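PDB 3JQ0: SusD superfamily protein from Bacteroides vulgatus ATCC 8482, which is of unknown function but, as an outer-membrane member of the SusD family, probably binds sugars or other nutrients at the cell surface. Local coordinates for residues A[240-245]-A[361-366]. Numbering follows the deposited sequence.
Sequences NKEMIF and IYRYAD
E242 OE2 accepts two hydrogen bonds from 361-366. R363 NH1 forms a salt bridge with E242 OE2 at 2.9 Å. A365 N donates to E242 OE2 at 3.2 Å. The two donors come from opposite faces of the carboxylate, both well out of its plane. On the arginine side the oxygen lies at the guanidinium edge, in plane, and the two flat groups are turned 51° apart. CG of E242 stands anti to the backbone N (chi1 -174°), which carries it out beside Y364 CB. A bend at chi2 (148°) then turns the carboxylate to A365 N and R363, at the first turn of helix 364-377. The backbone O of E242 also accepts from Y364 N, at 2.8 Å.

Further along, Y362 O accepts from both I244 N (2.9 Å) and F245 N (3.1 Å). F245 O is gripped likewise by I361 N and Y362 N. I244 and F245 face Y362 in one classic beta bulge, and I361 and Y362 face F245 in another. Together they kink the two-stranded antiparallel sheet of 243-247 and 359-363. This short sheet is buried in the SusD-family fold, where strand 359-363 leads straight into helix 364-377. R363 is the N-cap residue of that helix.

I244 CB packs on Y362 CB at 3.9 Å. The I244 CD1 methyl lies against the R363 backbone carbonyl. The F245 and I361 side chains run side by side, with F245 CD2 3.7 Å from I361 CB.

Outside the two segments, R392 forms a salt bridge with E242 OE1, which also accepts from V225 N. R363 NH1 is shared with E441, and R363 NH2 pairs with E445. N240 OD1 accepts from E242 N in an Asx turn, within a type I turn from N240 to M243. Y362 OH is hydrogen-bonded to E191 of helix 182-199.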
ATOM      1  N   ASN A 240      -0.265 -16.184   5.356  1.00  8.81           N
ATOM      2  CA  ASN A 240       1.072 -16.780   5.364  1.00  8.24           C
ATOM      3  C   ASN A 240       2.008 -15.928   6.242  1.00  8.71           C
ATOM      4  O   ASN A 240       1.644 -14.857   6.742  1.00  9.57           O
ATOM      5  CB  ASN A 240       1.592 -16.918   3.946  1.00  7.58           C
ATOM      6  CG  ASN A 240       1.656 -15.601   3.243  1.00  7.25           C
ATOM      7  OD1 ASN A 240       2.424 -14.721   3.636  1.00  8.28           O
ATOM      8  ND2 ASN A 240       0.859 -15.441   2.164  1.00  8.13           N
ATOM      9  N   LYS A 241       3.200 -16.433   6.470  1.00  9.23           N
ATOM     10  CA  LYS A 241       4.109 -15.816   7.448  0.52 10.04           C
ATOM     11  C   LYS A 241       4.648 -14.481   7.022  1.00  9.46           C
ATOM     12  O   LYS A 241       5.213 -13.749   7.846  1.00 10.13           O
ATOM     13  CB  LYS A 241       5.316 -16.728   7.708  0.52 11.92           C
ATOM     14  CG  LYS A 241       6.138 -17.011   6.445  0.52 12.40           C
ATOM     15  N   GLU A 242       4.472 -14.097   5.759  1.00  8.72           N
ATOM     16  CA  GLU A 242       4.864 -12.780   5.344  1.00  8.49           C
ATOM     17  C   GLU A 242       3.891 -11.716   5.809  1.00  7.93           C
ATOM     18  O   GLU A 242       4.243 -10.527   5.875  1.00  7.84           O
ATOM     19  CB  GLU A 242       5.076 -12.750   3.860  1.00  9.70           C
ATOM     20  CG  GLU A 242       5.648 -11.398   3.416  1.00 11.81           C
ATOM     21  CD  GLU A 242       6.546 -11.375   2.266  1.00  7.62           C
ATOM     22  OE1 GLU A 242       6.942 -12.481   1.859  1.00 11.55           O
ATOM     23  OE2 GLU A 242       6.902 -10.253   1.833  1.00  8.37           O
HETATM   24  N   MSE A 243       2.658 -12.085   6.093  1.00  7.52           N
HETATM   25  CA  MSE A 243       1.653 -11.126   6.481  1.00  7.53           C
HETATM   26  C   MSE A 243       1.778 -10.686   7.925  1.00  8.43           C
HETATM   27  O   MSE A 243       1.723 -11.491   8.850  1.00  9.25           O
HETATM   28  CB  MSE A 243       0.263 -11.706   6.255  1.00  8.13           C
HETATM   29  CG  MSE A 243      -0.005 -12.123   4.818  1.00  8.35           C
HETATM   30 SE   MSE A 243       0.147 -10.625   3.594  1.00 10.08          SE
HETATM   31  CE  MSE A 243       0.103 -11.584   1.985  1.00 13.67           C
ATOM     32  N   ILE A 244       2.008  -9.394   8.116  1.00  7.92           N
ATOM     33  CA  ILE A 244       1.977  -8.764   9.425  1.00  7.77           C
ATOM     34  C   ILE A 244       0.557  -8.250   9.696  1.00  8.12           C
ATOM     35  O   ILE A 244      -0.013  -8.561  10.749  1.00  9.10           O
ATOM     36  CB  ILE A 244       3.024  -7.613   9.523  1.00  8.05           C
ATOM     37  CG1 ILE A 244       4.455  -8.150   9.339  1.00  9.62           C
ATOM     38  CG2 ILE A 244       2.838  -6.855  10.843  1.00  9.31           C
ATOM     39  CD1 ILE A 244       5.403  -7.052   8.877  1.00 10.29           C
ATOM     40  N   PHE A 245       0.003  -7.501   8.727  1.00  7.31           N
ATOM     41  CA  PHE A 245      -1.396  -7.071   8.810  1.00  7.61           C
ATOM     42  C   PHE A 245      -1.931  -7.115   7.404  1.00  7.82           C
ATOM     43  O   PHE A 245      -1.348  -6.545   6.482  1.00  7.80           O
ATOM     44  CB  PHE A 245      -1.542  -5.685   9.424  1.00  7.78           C
ATOM     45  CG  PHE A 245      -2.971  -5.206   9.494  1.00  7.79           C
ATOM     46  CD1 PHE A 245      -3.979  -6.015  10.064  1.00  8.62           C
ATOM     47  CD2 PHE A 245      -3.354  -3.974   9.012  1.00  8.28           C
ATOM     48  CE1 PHE A 245      -5.290  -5.600  10.103  1.00 10.51           C
ATOM     49  CE2 PHE A 245      -4.661  -3.564   9.066  1.00  8.66           C
ATOM     50  CZ  PHE A 245      -5.627  -4.353   9.617  1.00 10.16           C
ATOM     51  N   ILE A 361      -1.518  -5.020   3.954  1.00  6.65           N
ATOM     52  CA  ILE A 361      -1.180  -3.672   4.447  1.00  6.61           C
ATOM     53  C   ILE A 361       0.285  -3.626   4.814  1.00  6.40           C
ATOM     54  O   ILE A 361       1.052  -2.766   4.353  1.00  6.70           O
ATOM     55  CB  ILE A 361      -2.106  -3.221   5.595  1.00  7.50           C
ATOM     56  CG1 ILE A 361      -3.570  -3.151   5.138  1.00  7.77           C
ATOM     57  CG2 ILE A 361      -1.622  -1.913   6.200  1.00  7.87           C
ATOM     58  CD1 ILE A 361      -3.855  -2.105   4.111  1.00  9.62           C
ATOM     59  N   TYR A 362       0.691  -4.533   5.701  1.00  6.40           N
ATOM     60  CA  TYR A 362       2.102  -4.672   6.103  1.00  6.59           C
ATOM     61  C   TYR A 362       2.584  -6.083   5.868  1.00  6.45           C
ATOM     62  O   TYR A 362       2.025  -7.023   6.472  1.00  7.98           O
ATOM     63  CB  TYR A 362       2.321  -4.292   7.560  1.00  6.82           C
ATOM     64  CG  TYR A 362       2.076  -2.846   7.924  1.00  6.48           C
ATOM     65  CD1 TYR A 362       2.635  -1.806   7.168  1.00  7.42           C
ATOM     66  CD2 TYR A 362       1.332  -2.513   9.028  1.00  7.39           C
ATOM     67  CE1 TYR A 362       2.492  -0.490   7.552  1.00  7.26           C
ATOM     68  CE2 TYR A 362       1.176  -1.178   9.419  1.00  7.69           C
ATOM     69  CZ  TYR A 362       1.753  -0.161   8.663  1.00  7.32           C
ATOM     70  OH  TYR A 362       1.591   1.140   9.102  1.00  8.15           O
ATOM     71  N   ARG A 363       3.625  -6.210   5.046  1.00  7.45           N
ATOM     72  CA  ARG A 363       4.302  -7.461   4.726  1.00  8.45           C
ATOM     73  C   ARG A 363       5.703  -7.478   5.255  1.00  7.14           C
ATOM     74  O   ARG A 363       6.327  -6.399   5.380  1.00  6.88           O
ATOM     75  CB  ARG A 363       4.415  -7.614   3.099  1.00  9.42           C
ATOM     76  CG  ARG A 363       3.146  -7.886   2.425  1.00 11.04           C
ATOM     77  CD  ARG A 363       3.301  -8.465   1.138  1.00  7.91           C
ATOM     78  NE  ARG A 363       3.714  -7.611   0.039  1.00  6.13           N
ATOM     79  CZ  ARG A 363       4.850  -7.728  -0.622  1.00  5.97           C
ATOM     80  NH1 ARG A 363       5.867  -8.470  -0.222  1.00  6.58           N
ATOM     81  NH2 ARG A 363       4.974  -7.046  -1.749  1.00  6.56           N
ATOM     82  N   TYR A 364       6.284  -8.660   5.467  1.00  7.24           N
ATOM     83  CA  TYR A 364       7.638  -8.713   5.968  1.00  7.00           C
ATOM     84  C   TYR A 364       8.662  -8.043   5.008  1.00  7.09           C
ATOM     85  O   TYR A 364       9.609  -7.426   5.490  1.00  7.24           O
ATOM     86  CB  TYR A 364       8.053 -10.129   6.319  1.00  8.11           C
ATOM     87  CG  TYR A 364       9.341 -10.191   7.091  1.00  8.02           C
ATOM     88  CD1 TYR A 364       9.419  -9.690   8.367  1.00  9.79           C
ATOM     89  CD2 TYR A 364      10.494 -10.746   6.566  1.00  9.23           C
ATOM     90  CE1 TYR A 364      10.600  -9.737   9.083  1.00 11.32           C
ATOM     91  CE2 TYR A 364      11.669 -10.816   7.281  1.00  9.74           C
ATOM     92  CZ  TYR A 364      11.723 -10.310   8.542  1.00 10.39           C
ATOM     93  OH  TYR A 364      12.871 -10.327   9.293  1.00 12.76           O
ATOM     94  N   ALA A 365       8.476  -8.114   3.686  1.00  6.96           N
ATOM     95  CA  ALA A 365       9.412  -7.403   2.803  1.00  6.75           C
ATOM     96  C   ALA A 365       9.391  -5.905   3.101  1.00  6.31           C
ATOM     97  O   ALA A 365      10.386  -5.215   2.877  1.00  7.27           O
ATOM     98  CB  ALA A 365       9.118  -7.659   1.337  1.00  7.21           C
ATOM     99  N   ASP A 366       8.222  -5.379   3.493  1.00  6.33           N
ATOM    100  CA  ASP A 366       8.075  -3.947   3.843  1.00  6.67           C
ATOM    101  C   ASP A 366       8.900  -3.656   5.091  1.00  6.68           C
ATOM    102  O   ASP A 366       9.649  -2.676   5.115  1.00  7.49           O
ATOM    103  CB  ASP A 366       6.561  -3.669   4.024  1.00  7.00           C
ATOM    104  CG  ASP A 366       6.159  -2.218   4.085  1.00  6.97           C
ATOM    105  OD1 ASP A 366       7.010  -1.331   3.870  1.00  7.46           O
ATOM    106  OD2 ASP A 366       4.952  -2.006   4.305  1.00  8.14           O
TER